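PDB 5Y1A: 35 kDa hemin binding protein from Porphyromonas gingivalis, which probably binds hemin, carries a thioredoxin domain joined to an immunoglobulin-like beta-sandwich, and is a cargo of the type IX secretion system. Local coordinates for residues T109-V112 against C113-E116. Residues are numbered along the deposited sequence; the frame is centred on the assembly and turned at random.
Sequences TFSV and CRME
After Val112 the chain leaves strand 109-112 through a tight turn, in which Cys113 and Arg114 both take left-handed backbone conformations with positive phi and Met115 N donates to Val112 O at 2.9 Å. That i+3 to i bond reaches the carbonyl from above its plane. The reversal brings Glu116 back beside the end of the strand, where its carboxylate grips two consecutive residues. Its OE2 accepts Val112 N at 2.8 Å on the syn lone pair, and the N-H...O angle of 174° makes this bond almost straight. Its other oxygen, OE1, is met on the syn side by Ser111 OG at 2.7 Å, somewhat out of the carboxylate plane. A bend at chi2 (84°) lays the Glu116 carboxylate alongside Ser111 and Val112, while Ser111, with chi1 at 171°, sets OG trans to its own N, where it meets OE1. With both oxygens engaged, rotation of the carboxylate should be restricted. A water links Ser111 O, to which it donates, with Arg114 N, from which it accepts, each at 3.0 Å. Val112 and Met115 run alongside each other, with Val112 CG1 3.9 Å from Met115 SD. The guanidinium of Arg114 leads away from the turn to a salt bridge with Glu41 on strand 34-44, and its side chain also packs on Phe250 and His252 of strand 245-252. Glu116 O accepts a hydrogen bond from His261. The positive phi values and the i+3 bond define a beta turn of the type I'/III' class; it ends an antiparallel partner of strand 34-44 in the thioredoxin-type sheet, where that domain meets the beta-sandwich.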
ATOM      1  N   THR A 109      19.745  -1.865   1.659  1.00  9.93           N
ATOM      2  CA  THR A 109      19.768  -2.771   2.787  1.00  9.98           C
ATOM      3  C   THR A 109      18.327  -3.219   3.006  1.00 10.15           C
ATOM      4  O   THR A 109      17.405  -2.721   2.355  1.00  9.40           O
ATOM      5  CB  THR A 109      20.335  -2.074   4.089  1.00  9.34           C
ATOM      6  OG1 THR A 109      19.774  -0.759   4.225  1.00 10.67           O
ATOM      7  CG2 THR A 109      21.856  -1.966   4.051  1.00 11.55           C
ATOM      8  N   PHE A 110      18.127  -4.196   3.890  1.00  9.79           N
ATOM      9  CA  PHE A 110      16.769  -4.656   4.170  1.00  9.60           C
ATOM     10  C   PHE A 110      16.655  -5.270   5.542  1.00  9.97           C
ATOM     11  O   PHE A 110      17.655  -5.679   6.138  1.00 10.08           O
ATOM     12  CB  PHE A 110      16.201  -5.601   3.088  1.00  9.93           C
ATOM     13  CG  PHE A 110      16.575  -7.097   3.227  1.00 12.04           C
ATOM     14  CD1 PHE A 110      15.596  -8.072   2.966  1.00 13.50           C
ATOM     15  CD2 PHE A 110      17.864  -7.518   3.559  1.00 12.62           C
ATOM     16  CE1 PHE A 110      15.895  -9.442   3.038  1.00 13.84           C
ATOM     17  CE2 PHE A 110      18.168  -8.914   3.645  1.00 13.77           C
ATOM     18  CZ  PHE A 110      17.182  -9.851   3.357  1.00 13.39           C
ATOM     19  N   SER A 111      15.415  -5.314   6.008  1.00  9.52           N
ATOM     20  CA  SER A 111      15.059  -5.907   7.290  1.00  9.36           C
ATOM     21  C   SER A 111      14.033  -7.027   7.066  1.00 10.02           C
ATOM     22  O   SER A 111      13.039  -6.831   6.328  1.00  9.25           O
ATOM     23  CB  SER A 111      14.449  -4.829   8.177  1.00  9.46           C
ATOM     24  OG  SER A 111      13.902  -5.401   9.346  1.00 10.58           O
ATOM     25  N   VAL A 112      14.268  -8.168   7.724  1.00  9.46           N
ATOM     26  CA  VAL A 112      13.329  -9.295   7.703  1.00 10.66           C
ATOM     27  C   VAL A 112      12.447  -9.250   8.957  1.00 10.52           C
ATOM     28  O   VAL A 112      12.930  -9.498  10.069  1.00 11.27           O
ATOM     29  CB  VAL A 112      14.063 -10.672   7.615  1.00 11.16           C
ATOM     30  CG1 VAL A 112      13.023 -11.793   7.507  1.00 11.86           C
ATOM     31  CG2 VAL A 112      14.959 -10.696   6.371  1.00 11.48           C
ATOM     32  N   CYS A 113      11.177  -8.884   8.767  1.00 10.02           N
ATOM     33  CA  CYS A 113      10.203  -8.799   9.851  1.00 10.25           C
ATOM     34  C   CYS A 113      10.708  -7.967  11.040  1.00  9.56           C
ATOM     35  O   CYS A 113      10.358  -8.277  12.179  1.00  9.92           O
ATOM     36  CB  CYS A 113       9.819 -10.202  10.363  1.00 10.44           C
ATOM     37  SG  CYS A 113       9.075 -11.275   9.103  1.00 14.78           S
ATOM     38  N   ARG A 114      11.529  -6.937  10.776  1.00  8.48           N
ATOM     39  CA  ARG A 114      12.140  -6.112  11.841  1.00  8.50           C
ATOM     40  C   ARG A 114      12.749  -6.940  12.959  1.00  9.48           C
ATOM     41  O   ARG A 114      12.698  -6.559  14.143  1.00  9.52           O
ATOM     42  CB  ARG A 114      11.097  -5.138  12.430  1.00  8.31           C
ATOM     43  CG  ARG A 114      10.450  -4.236  11.333  1.00  8.08           C
ATOM     44  CD  ARG A 114       9.355  -3.361  11.936  1.00  7.13           C
ATOM     45  NE  ARG A 114       8.756  -2.534  10.881  1.00  8.11           N
ATOM     46  CZ  ARG A 114       7.798  -1.630  11.074  1.00  7.15           C
ATOM     47  NH1 ARG A 114       7.275  -1.428  12.301  1.00  8.76           N
ATOM     48  NH2 ARG A 114       7.341  -0.937  10.034  1.00  7.62           N
ATOM     49  N   MET A 115      13.331  -8.078  12.597  1.00 11.21           N
ATOM     50  CA  MET A 115      13.826  -8.998  13.608  1.00 13.49           C
ATOM     51  C   MET A 115      15.221  -8.617  14.099  1.00 13.18           C
ATOM     52  O   MET A 115      15.677  -9.081  15.167  1.00 12.31           O
ATOM     53  CB  MET A 115      13.749 -10.458  13.105  1.00 14.25           C
ATOM     54  CG  MET A 115      14.764 -10.868  12.079  1.00 16.07           C
ATOM     55  SD  MET A 115      14.261 -12.411  11.196  1.00 20.12           S
ATOM     56  CE  MET A 115      12.912 -12.973  12.164  1.00 13.13           C
ATOM     57  N   GLU A 116      15.896  -7.761  13.341  1.00 12.78           N
ATOM     58  CA  GLU A 116      17.253  -7.316  13.700  1.00 13.60           C
ATOM     59  C   GLU A 116      17.263  -6.321  14.857  1.00 14.13           C
ATOM     60  O   GLU A 116      16.467  -5.368  14.870  1.00 13.21           O
ATOM     61  CB  GLU A 116      17.968  -6.713  12.482  1.00 13.00           C
ATOM     62  CG  GLU A 116      17.996  -7.641  11.230  1.00 11.63           C
ATOM     63  CD  GLU A 116      16.703  -7.557  10.370  1.00 12.75           C
ATOM     64  OE1 GLU A 116      15.792  -6.774  10.723  1.00 13.54           O
ATOM     65  OE2 GLU A 116      16.607  -8.261   9.330  1.00 11.42           O
TER
HETATM   66  O   HOH W   1      18.455  -8.143   7.149  1.00 14.84           O
HETATM   67  O   HOH W   2      10.843  -5.801   8.050  1.00 12.21           O